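Local coordinates for protein deoxycytidylate deaminase (Cyanophage S-TIM5, PDB 4P9E) that probably catalyses the zinc-dependent hydrolytic deamination of dCMP to dUMP, under allosteric inhibition by dTTP, at residues Lys9-Met13 and Glu134-Met138; Met28-Ala32 and His43-Gly47; Leu69-Gln73 and His95-Cys101; Ile86-Phe92 and Ala108-Tyr114. One frame throughout, in Å; residues are numbered along the deposited sequence.

Contact 1 of 4, residues Lys9-Met13 and Glu134-Met138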
loop_
_atom_site.group_PDB
_atom_site.type_symbol
_atom_site.label_atom_id
_atom_site.label_comp_id
_atom_site.label_asym_id
_atom_site.label_seq_id
_atom_site.Cartn_x
_atom_site.Cartn_y
_atom_site.Cartn_z
ATOM N N LYS A 9 -18.570 -0.934 -19.636
ATOM C CA LYS A 9 -19.117 -2.070 -18.924
ATOM C C LYS A 9 -18.880 -3.321 -19.757
ATOM O O LYS A 9 -18.386 -4.347 -19.268
ATOM C CB LYS A 9 -20.611 -1.827 -18.719
ATOM C CG LYS A 9 -21.245 -2.601 -17.593
ATOM C CD LYS A 9 -22.593 -2.008 -17.185
ATOM C CE LYS A 9 -22.453 -0.921 -16.117
ATOM N NZ LYS A 9 -23.721 -0.651 -15.354
ATOM N N GLU A 10 -19.199 -3.204 -21.041
ATOM C CA GLU A 10 -19.075 -4.302 -21.979
ATOM C C GLU A 10 -17.623 -4.701 -22.219
ATOM O O GLU A 10 -17.323 -5.885 -22.354
ATOM C CB GLU A 10 -19.765 -3.944 -23.301
ATOM C CG GLU A 10 -19.717 -5.023 -24.387
ATOM C CD GLU A 10 -20.537 -6.277 -24.059
ATOM O OE1 GLU A 10 -21.524 -6.182 -23.285
ATOM O OE2 GLU A 10 -20.180 -7.362 -24.593
ATOM N N ALA A 11 -16.723 -3.725 -22.267
ATOM C CA ALA A 11 -15.301 -4.020 -22.439
ATOM C C ALA A 11 -14.763 -4.854 -21.274
ATOM O O ALA A 11 -13.925 -5.733 -21.467
ATOM C CB ALA A 11 -14.494 -2.747 -22.609
ATOM N N TYR A 12 -15.264 -4.580 -20.075
ATOM C CA TYR A 12 -14.929 -5.383 -18.903
ATOM C C TYR A 12 -15.391 -6.822 -19.055
ATOM O O TYR A 12 -14.621 -7.751 -18.837
ATOM C CB TYR A 12 -15.526 -4.770 -17.638
ATOM C CG TYR A 12 -14.854 -3.484 -17.235
ATOM C CD1 TYR A 12 -13.486 -3.329 -17.371
ATOM C CD2 TYR A 12 -15.590 -2.416 -16.725
ATOM C CE1 TYR A 12 -12.865 -2.164 -16.998
ATOM C CE2 TYR A 12 -14.976 -1.235 -16.348
ATOM C CZ TYR A 12 -13.613 -1.112 -16.492
ATOM O OH TYR A 12 -12.983 0.059 -16.130
ATOM N N MET A 13 -16.651 -7.004 -19.434
ATOM C CA MET A 13 -17.177 -8.349 -19.600
ATOM C C MET A 13 -16.433 -9.091 -20.690
ATOM O O MET A 13 -16.134 -10.268 -20.551
ATOM C CB MET A 13 -18.675 -8.342 -19.899
ATOM C CG MET A 13 -19.319 -9.711 -19.785
ATOM S SD MET A 13 -19.012 -10.519 -18.197
ATOM C CE MET A 13 -20.265 -9.815 -17.133
ATOM N N GLU A 134 -24.888 -6.007 -4.833
ATOM C CA GLU A 134 -25.732 -5.843 -6.004
ATOM C C GLU A 134 -25.351 -6.818 -7.109
ATOM O O GLU A 134 -24.200 -7.261 -7.196
ATOM C CB GLU A 134 -25.673 -4.407 -6.506
ATOM C CG GLU A 134 -25.999 -3.418 -5.404
ATOM C CD GLU A 134 -27.398 -3.603 -4.795
ATOM O OE1 GLU A 134 -27.572 -3.256 -3.604
ATOM O OE2 GLU A 134 -28.321 -4.080 -5.500
ATOM N N VAL A 135 -26.337 -7.160 -7.938
ATOM C CA VAL A 135 -26.172 -8.136 -9.014
ATOM C C VAL A 135 -26.843 -7.676 -10.300
ATOM O O VAL A 135 -27.962 -7.198 -10.265
ATOM C CB VAL A 135 -26.787 -9.498 -8.635
ATOM C CG1 VAL A 135 -26.495 -10.525 -9.715
ATOM C CG2 VAL A 135 -26.268 -9.976 -7.278
ATOM N N GLU A 136 -26.157 -7.826 -11.429
ATOM C CA GLU A 136 -26.716 -7.497 -12.738
ATOM C C GLU A 136 -26.218 -8.433 -13.853
ATOM O O GLU A 136 -25.025 -8.619 -14.031
ATOM C CB GLU A 136 -26.435 -6.031 -13.109
ATOM C CG GLU A 136 -26.960 -5.601 -14.484
ATOM C CD GLU A 136 -26.527 -4.191 -14.895
ATOM O OE1 GLU A 136 -26.024 -3.438 -14.035
ATOM O OE2 GLU A 136 -26.686 -3.831 -16.088
ATOM N N LYS A 137 -27.155 -9.007 -14.600
ATOM C CA LYS A 137 -26.861 -9.834 -15.759
ATOM C C LYS A 137 -26.749 -8.958 -17.017
ATOM O O LYS A 137 -27.534 -8.044 -17.194
ATOM C CB LYS A 137 -27.956 -10.905 -15.873
ATOM C CG LYS A 137 -28.208 -11.492 -17.239
ATOM C CD LYS A 137 -27.203 -12.541 -17.632
ATOM C CE LYS A 137 -27.854 -13.553 -18.555
ATOM N NZ LYS A 137 -28.769 -14.442 -17.783
ATOM N N MET A 138 -25.758 -9.223 -17.871
ATOM C CA MET A 138 -25.498 -8.360 -19.027
ATOM C C MET A 138 -25.002 -9.098 -20.262
ATOM O O MET A 138 -25.111 -10.317 -20.351
ATOM C CB MET A 138 -24.493 -7.274 -18.666
ATOM C CG MET A 138 -23.144 -7.800 -18.217
ATOM S SD MET A 138 -21.884 -6.518 -18.133
ATOM C CE MET A 138 -21.686 -6.137 -19.860
ATOM O OXT MET A 138 -24.482 -8.486 -21.196
#
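Met138, the last residue of the chain, reaches across to helix 6-20 and lays its thioether between Lys9, Glu10 and Met13. This is the close-packed part of the contact. Met13 and Met138 lie alongside each other head to tail: Met13 CE lies against Met138 CG at 3.7 Å, while Met138 CE comes up to Met13 CB, also at 3.7 Å. Met13 can do this because its chain bends at both the CB-CG and CG-SD bonds (chi2 54°, chi3 83°), which turns its methyl along the partner. On the Lys9 flank the methylene carbon meets sulfur, Lys9 CG to Met138 SD at 4.0 Å, and the Met138 methyl also touches Glu10 OE1.

The charged side of the contact is looser. The Lys9 chain runs roughly perpendicular to that of Glu136, and the salt bridge from Lys9 NZ to Glu136 OE1 is long, 3.8 Å; Glu136 has a stronger partner in Lys112, and Lys9 NZ a further weak hydrogen bond to Tyr114 OH. Two acids also face each other here, Glu10 OE1 and the terminal Met138 OXT standing 4.3 Å apart. Arg116 NH2 forms a salt bridge with each of them. Apolar thioether packing thus joins helix 6-20 to the chain end just beyond strand 134-137, and the neighbouring arginine probably offsets the like charges where the chain ends.

Contact 2 of 4, residues Met28-Ala32 and His43-Gly47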
loop_
_atom_site.group_PDB
_atom_site.type_symbol
_atom_site.label_atom_id
_atom_site.label_comp_id
_atom_site.label_asym_id
_atom_site.label_seq_id
_atom_site.Cartn_x
_atom_site.Cartn_y
_atom_site.Cartn_z
ATOM N N MET A 28 -16.358 -26.289 -17.841
ATOM C CA MET A 28 -16.731 -24.887 -17.867
ATOM C C MET A 28 -15.501 -24.016 -17.887
ATOM O O MET A 28 -14.600 -24.216 -17.083
ATOM C CB MET A 28 -17.525 -24.561 -16.620
ATOM C CG MET A 28 -18.582 -23.527 -16.815
ATOM S SD MET A 28 -19.565 -23.510 -15.322
ATOM C CE MET A 28 -21.205 -23.208 -15.995
ATOM N N LYS A 29 -15.461 -23.065 -18.815
ATOM C CA LYS A 29 -14.451 -22.010 -18.801
ATOM C C LYS A 29 -15.020 -20.686 -18.242
ATOM O O LYS A 29 -15.984 -20.135 -18.768
ATOM C CB LYS A 29 -13.867 -21.804 -20.194
ATOM C CG LYS A 29 -13.268 -23.051 -20.795
ATOM C CD LYS A 29 -12.224 -22.709 -21.859
ATOM C CE LYS A 29 -11.807 -23.948 -22.642
ATOM N NZ LYS A 29 -11.545 -25.113 -21.737
ATOM N N VAL A 30 -14.418 -20.197 -17.164
ATOM C CA VAL A 30 -14.888 -18.997 -16.472
ATOM C C VAL A 30 -13.777 -17.955 -16.374
ATOM O O VAL A 30 -12.604 -18.288 -16.157
ATOM C CB VAL A 30 -15.356 -19.340 -15.040
ATOM C CG1 VAL A 30 -16.130 -18.180 -14.420
ATOM C CG2 VAL A 30 -16.206 -20.600 -15.053
ATOM N N GLY A 31 -14.141 -16.694 -16.542
ATOM C CA GLY A 31 -13.196 -15.617 -16.349
ATOM C C GLY A 31 -13.761 -14.633 -15.358
ATOM O O GLY A 31 -14.966 -14.471 -15.271
ATOM N N ALA A 32 -12.893 -13.986 -14.593
ATOM C CA ALA A 32 -13.325 -12.906 -13.702
ATOM C C ALA A 32 -12.355 -11.723 -13.773
ATOM O O ALA A 32 -11.189 -11.886 -14.104
ATOM C CB ALA A 32 -13.491 -13.402 -12.258
ATOM N N HIS A 43 -7.381 -10.272 -12.376
ATOM C CA HIS A 43 -8.108 -11.129 -13.290
ATOM C C HIS A 43 -7.911 -12.561 -12.836
ATOM O O HIS A 43 -7.078 -12.838 -11.986
ATOM C CB HIS A 43 -7.634 -10.919 -14.723
ATOM C CG HIS A 43 -6.174 -11.164 -14.913
ATOM N ND1 HIS A 43 -5.684 -12.302 -15.505
ATOM C CD2 HIS A 43 -5.100 -10.418 -14.570
ATOM C CE1 HIS A 43 -4.360 -12.251 -15.527
ATOM N NE2 HIS A 43 -3.987 -11.118 -14.968
ATOM N N GLY A 44 -8.689 -13.470 -13.387
ATOM C CA GLY A 44 -8.690 -14.821 -12.891
ATOM C C GLY A 44 -9.501 -15.721 -13.786
ATOM O O GLY A 44 -10.431 -15.301 -14.466
ATOM N N TRP A 45 -9.126 -16.985 -13.789
ATOM C CA TRP A 45 -9.867 -17.949 -14.544
ATOM C C TRP A 45 -9.871 -19.267 -13.801
ATOM O O TRP A 45 -9.250 -19.418 -12.752
ATOM C CB TRP A 45 -9.303 -18.088 -15.959
ATOM C CG TRP A 45 -7.858 -18.512 -16.018
ATOM C CD1 TRP A 45 -7.377 -19.787 -15.941
ATOM C CD2 TRP A 45 -6.708 -17.662 -16.170
ATOM N NE1 TRP A 45 -6.017 -19.786 -16.033
ATOM C CE2 TRP A 45 -5.575 -18.505 -16.173
ATOM C CE3 TRP A 45 -6.529 -16.279 -16.297
ATOM C CZ2 TRP A 45 -4.273 -18.005 -16.299
ATOM C CZ3 TRP A 45 -5.234 -15.782 -16.426
ATOM C CH2 TRP A 45 -4.123 -16.644 -16.428
ATOM N N ASN A 46 -10.638 -20.235 -14.268
ATOM C CA ASN A 46 -10.740 -21.455 -13.486
ATOM C C ASN A 46 -9.680 -22.484 -13.850
ATOM O O ASN A 46 -9.330 -22.649 -15.009
ATOM C CB ASN A 46 -12.158 -22.037 -13.517
ATOM C CG ASN A 46 -12.572 -22.479 -14.886
ATOM O OD1 ASN A 46 -11.974 -22.093 -15.882
ATOM N ND2 ASN A 46 -13.600 -23.304 -14.947
ATOM N N GLY A 47 -9.148 -23.160 -12.841
ATOM C CA GLY A 47 -8.122 -24.147 -13.073
ATOM C C GLY A 47 -7.324 -24.529 -11.850
ATOM O O GLY A 47 -7.620 -24.126 -10.735
#
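Met28-Ala32 and His43-Asn46 run antiparallel, their end-to-end directions 162° apart. Gly31 faces Trp45 as a non-hydrogen-bonded pair, and Ala32 faces Gly44 as a hydrogen-bonded one: Ala32 N gives to Gly44 O at 2.8 Å, and the return bond from Gly44 N to Ala32 O is weak. A further weak bond, Asn46 N to Val30 O at 3.4 Å, carries the pairing past the regular strand.

Beyond that point the Asn46 side chain takes over from the backbone. A chi1 of 64° tucks CG over its own backbone and turns the amide across to 28-32. There ND2 gives to Met28 O, which lies in the plane of the amide although ND2 stands above the plane of the Met28 carbonyl; the modelled length of this bond is doubtfully short. Asn46 OD1 accepts weakly from Val30 N at 3.3 Å and has a second donor in Ser23 OG. This is the open end of the beta hairpin formed by strands 31-36 and 39-45. In other structures of this protein Asn46 contacts dTMP, on the zinc side, whereas His43, Trp45 and Gly47 belong to the dTTP site, consistent with the allosteric one; none of these nucleotides is bound to this chain. Val30 CG2 lies against the amide, 3.8 Å from Asn46 ND2. Trp45 touches the segment 28-32 through its root, CB to Val30 O at 3.3 Å, while its indole turns off the hairpin and packs on Ile8 of the second subunit. The His43 ring likewise turns off and meets Phe19.

Contact 3 of 4, residues Leu69-Gln73 and His95-Cys101. With ZN (zinc ion), chain B.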
loop_
_atom_site.group_PDB
_atom_site.type_symbol
_atom_site.label_atom_id
_atom_site.label_comp_id
_atom_site.label_asym_id
_atom_site.label_seq_id
_atom_site.Cartn_x
_atom_site.Cartn_y
_atom_site.Cartn_z
ATOM N N LEU A 69 -9.297 -24.104 -8.693
ATOM C CA LEU A 69 -9.871 -22.868 -8.183
ATOM C C LEU A 69 -10.835 -22.273 -9.197
ATOM O O LEU A 69 -10.605 -22.350 -10.399
ATOM C CB LEU A 69 -8.757 -21.854 -7.917
ATOM C CG LEU A 69 -7.616 -22.414 -7.082
ATOM C CD1 LEU A 69 -6.288 -22.234 -7.808
ATOM C CD2 LEU A 69 -7.605 -21.750 -5.740
ATOM N N HIS A 70 -11.912 -21.675 -8.706
ATOM C CA HIS A 70 -12.815 -20.939 -9.561
ATOM C C HIS A 70 -12.148 -19.626 -9.927
ATOM O O HIS A 70 -11.236 -19.177 -9.238
ATOM C CB HIS A 70 -14.130 -20.692 -8.844
ATOM C CG HIS A 70 -14.871 -21.947 -8.513
ATOM N ND1 HIS A 70 -16.015 -21.953 -7.747
ATOM C CD2 HIS A 70 -14.637 -23.233 -8.851
ATOM C CE1 HIS A 70 -16.445 -23.196 -7.615
ATOM N NE2 HIS A 70 -15.630 -23.989 -8.278
ATOM N N ALA A 71 -12.600 -19.026 -11.018
ATOM C CA ALA A 71 -12.070 -17.758 -11.492
ATOM C C ALA A 71 -12.116 -16.692 -10.395
ATOM O O ALA A 71 -11.206 -15.875 -10.267
ATOM C CB ALA A 71 -12.863 -17.295 -12.705
ATOM N N GLU A 72 -13.187 -16.714 -9.607
ATOM C CA GLU A 72 -13.395 -15.723 -8.567
ATOM C C GLU A 72 -12.403 -15.947 -7.432
ATOM O O GLU A 72 -11.849 -14.998 -6.895
ATOM C CB GLU A 72 -14.844 -15.764 -8.041
ATOM C CG GLU A 72 -15.954 -15.612 -9.094
ATOM C CD GLU A 72 -16.384 -16.944 -9.719
ATOM O OE1 GLU A 72 -15.516 -17.812 -9.992
ATOM O OE2 GLU A 72 -17.603 -17.114 -9.952
ATOM N N GLN A 73 -12.179 -17.204 -7.064
ATOM C CA GLN A 73 -11.106 -17.555 -6.139
ATOM C C GLN A 73 -9.703 -17.064 -6.569
ATOM O O GLN A 73 -8.944 -16.542 -5.753
ATOM C CB GLN A 73 -11.110 -19.055 -5.880
ATOM C CG GLN A 73 -12.223 -19.456 -4.948
ATOM C CD GLN A 73 -12.568 -20.937 -5.003
ATOM O OE1 GLN A 73 -11.908 -21.725 -5.677
ATOM N NE2 GLN A 73 -13.634 -21.315 -4.297
ATOM N N HIS A 95 -19.593 -15.989 -15.467
ATOM C CA HIS A 95 -20.665 -16.765 -14.876
ATOM C C HIS A 95 -21.110 -16.258 -13.526
ATOM O O HIS A 95 -20.321 -15.687 -12.789
ATOM C CB HIS A 95 -20.261 -18.222 -14.754
ATOM C CG HIS A 95 -20.069 -18.897 -16.075
ATOM N ND1 HIS A 95 -18.999 -18.620 -16.898
ATOM C CD2 HIS A 95 -20.829 -19.804 -16.723
ATOM C CE1 HIS A 95 -19.100 -19.348 -17.995
ATOM N NE2 HIS A 95 -20.194 -20.081 -17.915
ATOM N N SER A 96 -22.396 -16.443 -13.244
ATOM C CA SER A 96 -22.951 -16.340 -11.905
ATOM C C SER A 96 -22.057 -17.170 -10.979
ATOM O O SER A 96 -21.604 -18.239 -11.373
ATOM C CB SER A 96 -24.406 -16.849 -11.928
ATOM O OG SER A 96 -24.788 -17.547 -10.747
ATOM N N PRO A 97 -21.738 -16.656 -9.775
ATOM C CA PRO A 97 -20.856 -17.419 -8.882
ATOM C C PRO A 97 -21.542 -18.477 -8.020
ATOM O O PRO A 97 -22.703 -18.343 -7.659
ATOM C CB PRO A 97 -20.229 -16.340 -7.994
ATOM C CG PRO A 97 -21.184 -15.241 -8.025
ATOM C CD PRO A 97 -21.810 -15.244 -9.380
ATOM N N CYS A 98 -20.789 -19.521 -7.700
ATOM C CA CYS A 98 -21.241 -20.598 -6.826
ATOM C C CYS A 98 -21.449 -20.069 -5.414
ATOM O O CYS A 98 -21.065 -18.943 -5.122
ATOM C CB CYS A 98 -20.221 -21.751 -6.844
ATOM S SG CYS A 98 -18.716 -21.509 -5.853
ATOM N N PRO A 99 -22.078 -20.865 -4.531
ATOM C CA PRO A 99 -22.231 -20.395 -3.152
ATOM C C PRO A 99 -20.909 -20.124 -2.417
ATOM O O PRO A 99 -20.883 -19.194 -1.617
ATOM C CB PRO A 99 -22.996 -21.544 -2.482
ATOM C CG PRO A 99 -23.780 -22.132 -3.575
ATOM C CD PRO A 99 -22.875 -22.085 -4.767
ATOM N N ASP A 100 -19.854 -20.898 -2.683
ATOM C CA ASP A 100 -18.570 -20.729 -1.993
ATOM C C ASP A 100 -17.859 -19.433 -2.398
ATOM O O ASP A 100 -17.191 -18.787 -1.585
ATOM C CB ASP A 100 -17.637 -21.921 -2.249
ATOM C CG ASP A 100 -18.276 -23.270 -1.896
ATOM O OD1 ASP A 100 -19.097 -23.317 -0.938
ATOM O OD2 ASP A 100 -17.955 -24.279 -2.586
ATOM N N CYS A 101 -17.993 -19.062 -3.663
ATOM C CA CYS A 101 -17.436 -17.810 -4.105
ATOM C C CYS A 101 -18.291 -16.659 -3.585
ATOM O O CYS A 101 -17.777 -15.649 -3.123
ATOM C CB CYS A 101 -17.294 -17.794 -5.626
ATOM S SG CYS A 101 -16.064 -18.993 -6.241
HETATM ZN ZN ZN B . -17.351 -20.585 -7.283
HETATM O O HOH W 1 -18.092 -19.601 -9.399
#
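Glu72 and Cys101, whose CA atoms are 6.4 Å apart, mark where the starts of helices 71-80 and 99-107 face each other, with His70 and Cys98 as their N-caps. Between these two helix ends sits the zinc ion. It is bound by His70 ND1 at 2.0 Å, Cys98 SG at 2.2 Å, Cys101 SG at 2.3 Å and a water at 2.5 Å. Both sulfurs lie at the edge of the imidazole, with Cys98 SG in its plane. Cys98 SG also accepts from Cys101 N (3.4 Å), a capping bond that ties one ligand to the backbone of the other. On the other segment, Gln73 OE1 takes the N-H of His70 and steadies the start of the first helix.

Glu72 bends at chi2 (88°), bringing its carboxylate over to the zinc-bound water. The water donates to Glu72 OE2 at 2.6 Å and accepts from Cys98 N at 3.2 Å, while OE2 rests against Pro97 CB. His-Ala-Glu and Pro-Cys-x-x-Cys form the zinc signature of cytidine deaminases, in which the glutamate, here Glu72, is the predicted proton donor. Around the site, the Glu72 side chain packs on Leu91 and Cys93 of strand 90-93, Pro97 meets Ile125 and Leu128 of helix 123-130, and Pro99 and Asp100 touch Phe67 and Pro66 of the third subunit.

Contact 4 of 4, residues Ile86-Phe92 and Ala108-Tyr114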
loop_
_atom_site.group_PDB
_atom_site.type_symbol
_atom_site.label_atom_id
_atom_site.label_comp_id
_atom_site.label_asym_id
_atom_site.label_seq_id
_atom_site.Cartn_x
_atom_site.Cartn_y
_atom_site.Cartn_z
ATOM N N ILE A 86 -9.794 -4.885 -1.957
ATOM C CA ILE A 86 -10.864 -5.400 -2.794
ATOM C C ILE A 86 -12.204 -4.743 -2.418
ATOM O O ILE A 86 -13.166 -4.768 -3.188
ATOM C CB ILE A 86 -10.948 -6.944 -2.720
ATOM C CG1 ILE A 86 -11.778 -7.490 -3.884
ATOM C CG2 ILE A 86 -11.494 -7.406 -1.386
ATOM C CD1 ILE A 86 -11.929 -8.976 -3.882
ATOM N N ASP A 87 -12.237 -4.137 -1.234
ATOM C CA ASP A 87 -13.427 -3.484 -0.713
ATOM C C ASP A 87 -13.886 -2.338 -1.616
ATOM O O ASP A 87 -13.092 -1.470 -1.967
ATOM C CB ASP A 87 -13.120 -2.935 0.675
ATOM C CG ASP A 87 -14.364 -2.759 1.537
ATOM O OD1 ASP A 87 -15.474 -3.105 1.084
ATOM O OD2 ASP A 87 -14.228 -2.284 2.683
ATOM N N GLY A 88 -15.164 -2.350 -1.998
ATOM C CA GLY A 88 -15.730 -1.312 -2.842
ATOM C C GLY A 88 -15.530 -1.525 -4.330
ATOM O O GLY A 88 -15.970 -0.729 -5.149
ATOM N N SER A 89 -14.864 -2.606 -4.689
ATOM C CA SER A 89 -14.670 -2.929 -6.089
ATOM C C SER A 89 -15.897 -3.617 -6.664
ATOM O O SER A 89 -16.860 -3.906 -5.946
ATOM C CB SER A 89 -13.479 -3.860 -6.251
ATOM O OG SER A 89 -13.793 -5.136 -5.726
ATOM N N GLU A 90 -15.842 -3.883 -7.963
ATOM C CA GLU A 90 -16.872 -4.660 -8.636
ATOM C C GLU A 90 -16.277 -5.855 -9.346
ATOM O O GLU A 90 -15.165 -5.806 -9.854
ATOM C CB GLU A 90 -17.589 -3.804 -9.651
ATOM C CG GLU A 90 -17.676 -2.365 -9.217
ATOM C CD GLU A 90 -18.802 -1.646 -9.882
ATOM O OE1 GLU A 90 -18.603 -1.134 -11.001
ATOM O OE2 GLU A 90 -19.888 -1.618 -9.281
ATOM N N LEU A 91 -17.037 -6.933 -9.383
ATOM C CA LEU A 91 -16.598 -8.139 -10.034
ATOM C C LEU A 91 -17.319 -8.338 -11.371
ATOM O O LEU A 91 -18.541 -8.405 -11.396
ATOM C CB LEU A 91 -16.920 -9.296 -9.114
ATOM C CG LEU A 91 -16.429 -10.650 -9.583
ATOM C CD1 LEU A 91 -14.915 -10.609 -9.737
ATOM C CD2 LEU A 91 -16.860 -11.681 -8.571
ATOM N N PHE A 92 -16.582 -8.414 -12.477
ATOM C CA PHE A 92 -17.170 -8.883 -13.734
ATOM C C PHE A 92 -16.800 -10.335 -13.944
ATOM O O PHE A 92 -15.639 -10.673 -14.108
ATOM C CB PHE A 92 -16.693 -8.086 -14.938
ATOM C CG PHE A 92 -17.187 -6.688 -14.962
ATOM C CD1 PHE A 92 -18.229 -6.327 -15.792
ATOM C CD2 PHE A 92 -16.622 -5.722 -14.148
ATOM C CE1 PHE A 92 -18.685 -5.028 -15.807
ATOM C CE2 PHE A 92 -17.086 -4.433 -14.167
ATOM C CZ PHE A 92 -18.112 -4.088 -14.992
ATOM N N ALA A 108 -15.833 -9.843 1.283
ATOM C CA ALA A 108 -14.727 -9.044 0.761
ATOM C C ALA A 108 -15.099 -7.583 0.535
ATOM O O ALA A 108 -14.245 -6.751 0.251
ATOM C CB ALA A 108 -14.203 -9.659 -0.525
ATOM N N GLY A 109 -16.382 -7.280 0.661
ATOM C CA GLY A 109 -16.873 -5.938 0.431
ATOM C C GLY A 109 -17.015 -5.614 -1.041
ATOM O O GLY A 109 -16.981 -4.445 -1.432
ATOM N N VAL A 110 -17.137 -6.647 -1.866
ATOM C CA VAL A 110 -17.415 -6.444 -3.278
ATOM C C VAL A 110 -18.778 -5.770 -3.386
ATOM O O VAL A 110 -19.759 -6.237 -2.830
ATOM C CB VAL A 110 -17.352 -7.756 -4.057
ATOM C CG1 VAL A 110 -17.939 -7.614 -5.442
ATOM C CG2 VAL A 110 -15.909 -8.222 -4.148
ATOM N N LYS A 111 -18.809 -4.637 -4.070
ATOM C CA LYS A 111 -19.981 -3.786 -4.127
ATOM C C LYS A 111 -21.069 -4.425 -4.997
ATOM O O LYS A 111 -22.236 -4.511 -4.611
ATOM C CB LYS A 111 -19.556 -2.430 -4.688
ATOM C CG LYS A 111 -20.665 -1.424 -4.855
ATOM C CD LYS A 111 -20.097 -0.065 -5.236
ATOM C CE LYS A 111 -19.215 -0.148 -6.486
ATOM N NZ LYS A 111 -18.486 1.135 -6.778
ATOM N N LYS A 112 -20.665 -4.887 -6.175
ATOM C CA LYS A 112 -21.598 -5.451 -7.123
ATOM C C LYS A 112 -20.921 -6.502 -8.006
ATOM O O LYS A 112 -19.742 -6.400 -8.316
ATOM C CB LYS A 112 -22.188 -4.324 -7.974
ATOM C CG LYS A 112 -23.017 -4.777 -9.150
ATOM C CD LYS A 112 -23.405 -3.586 -9.977
ATOM C CE LYS A 112 -24.549 -3.891 -10.929
ATOM N NZ LYS A 112 -24.777 -2.697 -11.767
ATOM N N VAL A 113 -21.683 -7.516 -8.394
ATOM C CA VAL A 113 -21.242 -8.505 -9.371
ATOM C C VAL A 113 -22.040 -8.422 -10.699
ATOM O O VAL A 113 -23.265 -8.472 -10.699
ATOM C CB VAL A 113 -21.339 -9.950 -8.797
ATOM C CG1 VAL A 113 -20.926 -10.980 -9.848
ATOM C CG2 VAL A 113 -20.493 -10.101 -7.531
ATOM N N TYR A 114 -21.330 -8.277 -11.816
ATOM C CA TYR A 114 -21.901 -8.395 -13.156
ATOM C C TYR A 114 -21.568 -9.779 -13.723
ATOM O O TYR A 114 -20.403 -10.183 -13.728
ATOM C CB TYR A 114 -21.304 -7.347 -14.099
ATOM C CG TYR A 114 -21.530 -5.899 -13.736
ATOM C CD1 TYR A 114 -22.520 -5.158 -14.352
ATOM C CD2 TYR A 114 -20.719 -5.254 -12.801
ATOM C CE1 TYR A 114 -22.722 -3.814 -14.028
ATOM C CE2 TYR A 114 -20.914 -3.911 -12.467
ATOM C CZ TYR A 114 -21.912 -3.202 -13.087
ATOM O OH TYR A 114 -22.112 -1.882 -12.765
#
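Phe92 and Tyr114 lie side by side as an offset stack, ring centroids 4.4 Å apart and planes at 3°. Similar first torsions (chi1 -69° and -61°) send both rings the same way off neighbouring strands. The opposite face of Tyr114 takes the Lys112 side chain, with CE over the rim. On the sheet's other face Leu91 CB meets Val113 CG2 at 4.0 Å. Glu90 runs obliquely to Lys111, its OE2 near Lys111 CE; their salt bridge, OE2 to NZ, is long at 4.0 Å.

Parallel backbone pairing sets this register: Leu91 N gives to Lys112 O at 3.0 Å, Tyr114 N to Leu91 O at 2.8 Å, and Lys111 N to Ser89 O at 2.8 Å. Farther back, the type II turn Ile86-Ser89 is held by Ser89 N and OG, which both donate to Ile86 O, and it meets the Schellman motif at Gly109 through Gly88 N to Gly109 O, 2.8 Å. Here Ile86 CG2 packs on Ala108 CB. Tyr12 of helix 6-20 meets Phe92, and Ile105 of helix 99-107 lies against Leu91, Val110 and Val113. Strand 90-93, helix 99-107 and strand 112-115 together make a beta-alpha-beta unit of the cytidine deaminase fold.

The mixed sheet, ordered 39-45, 31-36, 90-93, 112-115, 134-137, organises the set. Contact 2 sits in the hairpin at one edge, contact 4 joins the third and fourth strands, and contact 1 brings the chain end after strand 134-137 onto helix 6-20. Contact 3 lies off the sheet, at two helix starts. Its centre is about 9 Å from that of contact 2 and about 13 Å from that of contact 4, whereas the centres of contacts 1 and 2 are about 16 Å apart. Along the chain contact 1 encloses the rest; within it contact 2 closes before contacts 3 and 4, whose segments alternate. Zinc thus stands beside the hairpin's open end, which carries Asn46, and Leu91 touches Glu72 from the sheet.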